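Local coordinates for protein VP2 (PDB 5US7) that self-assembles, as in related parvoviruses, into a T=1 icosahedral capsid of 60 subunits that encloses the viral genome, at residues V129-K137 with V229-E237. Residues are numbered along the deposited sequence; the frame is centred on the assembly and turned at random.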
loop_
_atom_site.group_PDB
_atom_site.type_symbol
_atom_site.label_atom_id
_atom_site.label_comp_id
_atom_site.label_asym_id
_atom_site.label_seq_id
_atom_site.Cartn_x
_atom_site.Cartn_y
_atom_site.Cartn_z
ATOM N N VAL A 129 -3.083 77.917 -45.102
ATOM C CA VAL A 129 -2.163 78.977 -45.475
ATOM C C VAL A 129 -0.876 78.775 -44.699
ATOM O O VAL A 129 -0.899 78.361 -43.539
ATOM C CB VAL A 129 -2.765 80.364 -45.198
ATOM C CG1 VAL A 129 -1.792 81.440 -45.570
ATOM C CG2 VAL A 129 -4.040 80.535 -45.966
ATOM N N LYS A 130 0.248 79.045 -45.348
ATOM C CA LYS A 130 1.553 78.904 -44.731
ATOM C C LYS A 130 2.425 80.058 -45.178
ATOM O O LYS A 130 2.464 80.378 -46.365
ATOM C CB LYS A 130 2.203 77.581 -45.115
ATOM C CG LYS A 130 3.559 77.400 -44.507
ATOM C CD LYS A 130 4.195 76.114 -44.958
ATOM C CE LYS A 130 5.605 76.001 -44.422
ATOM N NZ LYS A 130 6.269 74.761 -44.889
ATOM N N ILE A 131 3.119 80.680 -44.234
ATOM C CA ILE A 131 4.024 81.784 -44.516
ATOM C C ILE A 131 5.414 81.351 -44.090
ATOM O O ILE A 131 5.586 80.821 -42.991
ATOM C CB ILE A 131 3.601 83.056 -43.773
ATOM C CG1 ILE A 131 2.163 83.392 -44.115
ATOM C CG2 ILE A 131 4.467 84.195 -44.191
ATOM C CD1 ILE A 131 1.581 84.447 -43.250
ATOM N N TYR A 132 6.401 81.570 -44.949
ATOM C CA TYR A 132 7.723 81.007 -44.721
ATOM C C TYR A 132 8.727 81.707 -45.624
ATOM O O TYR A 132 8.372 82.564 -46.433
ATOM C CB TYR A 132 7.703 79.500 -44.957
ATOM C CG TYR A 132 7.255 79.130 -46.340
ATOM C CD1 TYR A 132 8.164 78.941 -47.353
ATOM C CD2 TYR A 132 5.919 78.995 -46.637
ATOM C CE1 TYR A 132 7.757 78.617 -48.609
ATOM C CE2 TYR A 132 5.504 78.674 -47.891
ATOM C CZ TYR A 132 6.427 78.486 -48.876
ATOM O OH TYR A 132 6.016 78.158 -50.141
ATOM N N ASN A 133 9.992 81.325 -45.473
ATOM C CA ASN A 133 11.100 81.875 -46.249
ATOM C C ASN A 133 11.156 83.393 -46.155
ATOM O O ASN A 133 11.253 84.100 -47.155
ATOM C CB ASN A 133 11.029 81.428 -47.701
ATOM C CG ASN A 133 11.378 79.981 -47.871
ATOM O OD1 ASN A 133 12.074 79.403 -47.045
ATOM N ND2 ASN A 133 10.893 79.381 -48.938
ATOM N N LEU A 134 11.109 83.892 -44.929
ATOM C CA LEU A 134 11.142 85.322 -44.690
ATOM C C LEU A 134 12.558 85.856 -44.870
ATOM O O LEU A 134 13.542 85.121 -44.783
ATOM C CB LEU A 134 10.631 85.624 -43.292
ATOM C CG LEU A 134 9.217 85.105 -43.065
ATOM C CD1 LEU A 134 8.810 85.309 -41.631
ATOM C CD2 LEU A 134 8.244 85.776 -44.001
ATOM N N GLN A 135 12.656 87.158 -45.121
ATOM C CA GLN A 135 13.950 87.765 -45.403
ATOM C C GLN A 135 14.249 88.978 -44.531
ATOM O O GLN A 135 15.284 89.003 -43.859
ATOM C CB GLN A 135 14.063 88.089 -46.881
ATOM C CG GLN A 135 14.324 86.830 -47.669
ATOM C CD GLN A 135 14.371 87.058 -49.143
ATOM O OE1 GLN A 135 13.744 87.976 -49.659
ATOM N NE2 GLN A 135 15.129 86.228 -49.839
ATOM N N ILE A 136 13.395 89.995 -44.562
ATOM C CA ILE A 136 13.511 91.107 -43.624
ATOM C C ILE A 136 14.808 91.875 -43.836
ATOM O O ILE A 136 15.781 91.688 -43.102
ATOM C CB ILE A 136 13.416 90.614 -42.172
ATOM C CG1 ILE A 136 12.172 89.765 -41.982
ATOM C CG2 ILE A 136 13.295 91.791 -41.254
ATOM C CD1 ILE A 136 12.182 88.972 -40.716
ATOM N N LYS A 137 14.852 92.699 -44.872
ATOM C CA LYS A 137 16.033 93.474 -45.210
ATOM C C LYS A 137 15.879 94.939 -44.828
ATOM O O LYS A 137 14.783 95.498 -44.855
ATOM C CB LYS A 137 16.328 93.363 -46.701
ATOM C CG LYS A 137 16.751 91.980 -47.097
ATOM C CD LYS A 137 17.141 91.911 -48.539
ATOM C CE LYS A 137 17.726 90.557 -48.834
ATOM N NZ LYS A 137 16.675 89.511 -48.825
ATOM N N VAL A 229 5.665 86.553 -33.451
ATOM C CA VAL A 229 6.721 87.265 -34.145
ATOM C C VAL A 229 7.627 86.212 -34.752
ATOM O O VAL A 229 7.801 85.122 -34.198
ATOM C CB VAL A 229 7.507 88.204 -33.215
ATOM C CG1 VAL A 229 6.561 89.129 -32.502
ATOM C CG2 VAL A 229 8.296 87.415 -32.238
ATOM N N LEU A 230 8.174 86.518 -35.916
ATOM C CA LEU A 230 8.999 85.560 -36.628
ATOM C C LEU A 230 10.276 86.225 -37.095
ATOM O O LEU A 230 10.262 87.371 -37.540
ATOM C CB LEU A 230 8.274 84.969 -37.829
ATOM C CG LEU A 230 7.027 84.143 -37.562
ATOM C CD1 LEU A 230 6.486 83.667 -38.871
ATOM C CD2 LEU A 230 7.335 82.977 -36.666
ATOM N N ARG A 231 11.376 85.500 -36.985
ATOM C CA ARG A 231 12.615 85.884 -37.629
ATOM C C ARG A 231 12.796 85.058 -38.895
ATOM O O ARG A 231 11.991 84.187 -39.223
ATOM C CB ARG A 231 13.787 85.730 -36.671
ATOM C CG ARG A 231 13.812 86.782 -35.598
ATOM C CD ARG A 231 14.977 86.580 -34.676
ATOM N NE ARG A 231 15.062 87.631 -33.677
ATOM C CZ ARG A 231 15.896 87.607 -32.650
ATOM N NH1 ARG A 231 16.699 86.571 -32.480
ATOM N NH2 ARG A 231 15.921 88.608 -31.791
ATOM N N THR A 232 13.883 85.326 -39.609
ATOM C CA THR A 232 14.042 84.798 -40.954
ATOM C C THR A 232 14.151 83.283 -41.002
ATOM O O THR A 232 14.112 82.718 -42.097
ATOM C CB THR A 232 15.269 85.417 -41.608
ATOM O OG1 THR A 232 15.309 85.038 -42.986
ATOM C CG2 THR A 232 16.525 84.932 -40.921
ATOM N N GLY A 233 14.278 82.612 -39.869
ATOM C CA GLY A 233 14.390 81.171 -39.889
ATOM C C GLY A 233 13.135 80.450 -39.454
ATOM O O GLY A 233 13.185 79.263 -39.128
ATOM N N GLU A 234 12.003 81.141 -39.456
ATOM C CA GLU A 234 10.777 80.607 -38.887
ATOM C C GLU A 234 9.651 80.682 -39.908
ATOM O O GLU A 234 9.809 81.215 -41.007
ATOM C CB GLU A 234 10.414 81.365 -37.609
ATOM C CG GLU A 234 11.383 81.120 -36.475
ATOM C CD GLU A 234 11.108 81.996 -35.281
ATOM O OE1 GLU A 234 10.354 82.974 -35.425
ATOM O OE2 GLU A 234 11.630 81.700 -34.190
ATOM N N SER A 235 8.493 80.151 -39.524
ATOM C CA SER A 235 7.340 80.104 -40.407
ATOM C C SER A 235 6.073 80.018 -39.579
ATOM O O SER A 235 6.101 79.676 -38.396
ATOM C CB SER A 235 7.408 78.916 -41.356
ATOM O OG SER A 235 7.332 77.702 -40.639
ATOM N N ALA A 236 4.956 80.314 -40.229
ATOM C CA ALA A 236 3.647 80.239 -39.607
ATOM C C ALA A 236 2.686 79.566 -40.567
ATOM O O ALA A 236 2.752 79.798 -41.775
ATOM C CB ALA A 236 3.132 81.629 -39.240
ATOM N N GLU A 237 1.803 78.730 -40.038
ATOM C CA GLU A 237 0.777 78.098 -40.849
ATOM C C GLU A 237 -0.576 78.257 -40.178
ATOM O O GLU A 237 -0.676 78.328 -38.954
ATOM C CB GLU A 237 1.060 76.623 -41.087
ATOM C CG GLU A 237 0.989 75.767 -39.859
ATOM C CD GLU A 237 1.364 74.331 -40.150
ATOM O OE1 GLU A 237 1.388 73.957 -41.340
ATOM O OE2 GLU A 237 1.626 73.575 -39.192
#
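Ile131 and Ala236 face each other as a hydrogen-bonded pair of two antiparallel strands. Ile131 N bonds to Ala236 O at 2.6 Å, and Ala236 N returns a bond of 2.9 Å to Ile131 O. Their side chains share the face that looks into the sandwich, where the branched Ile131 also packs on Phe63 and Ile158 and the small Ala236 sits beside it. On the other face, Lys130 and Glu237 form the neighbouring non-hydrogen-bonded pair. Followed outward, Lys130 CB lies 4.3 Å from Glu237 CB; CG, anti to the backbone N (chi1 180°), passes 3.7 Å from Ala236 O; the extended chain then carries CE past Ser235 OG at 4.5 Å. NZ ends 6.1 Å from Glu237 OE1, too far for a salt bridge, and that carboxylate oxygen is instead bonded by His128 NE2. Both residues are long and polar, as suits the less buried face.

Past Tyr132 the strands part around a type I turn from Arg231 to Glu234. Leu134 turns toward the other segment, its CD1 against CB (3.9 Å) and CD1 of Leu230, the two side chains crossing at about a right angle. In Thr232 a chi1 of -172° sets OG1 opposite the backbone N and above the carbonyl plane of Leu134, whose O it bonds at 2.5 Å; Arg231 NH2 of another subunit adds a weak hydrogen bond to that oxygen. Within the turn, Glu234 OE1 accepts the Arg231 N-H and is also held by Ser40 of a neighbouring subunit, while Arg231 NH1 reaches Thr232 O of that subunit. Strand 119-138 thus lies between strands 236-248 and 466-482, and the turn carries the chain from strand 228-230, paired with 156-160, into 236-248: the jelly-roll of parvovirus capsid proteins, its end turn meeting neighbouring subunits.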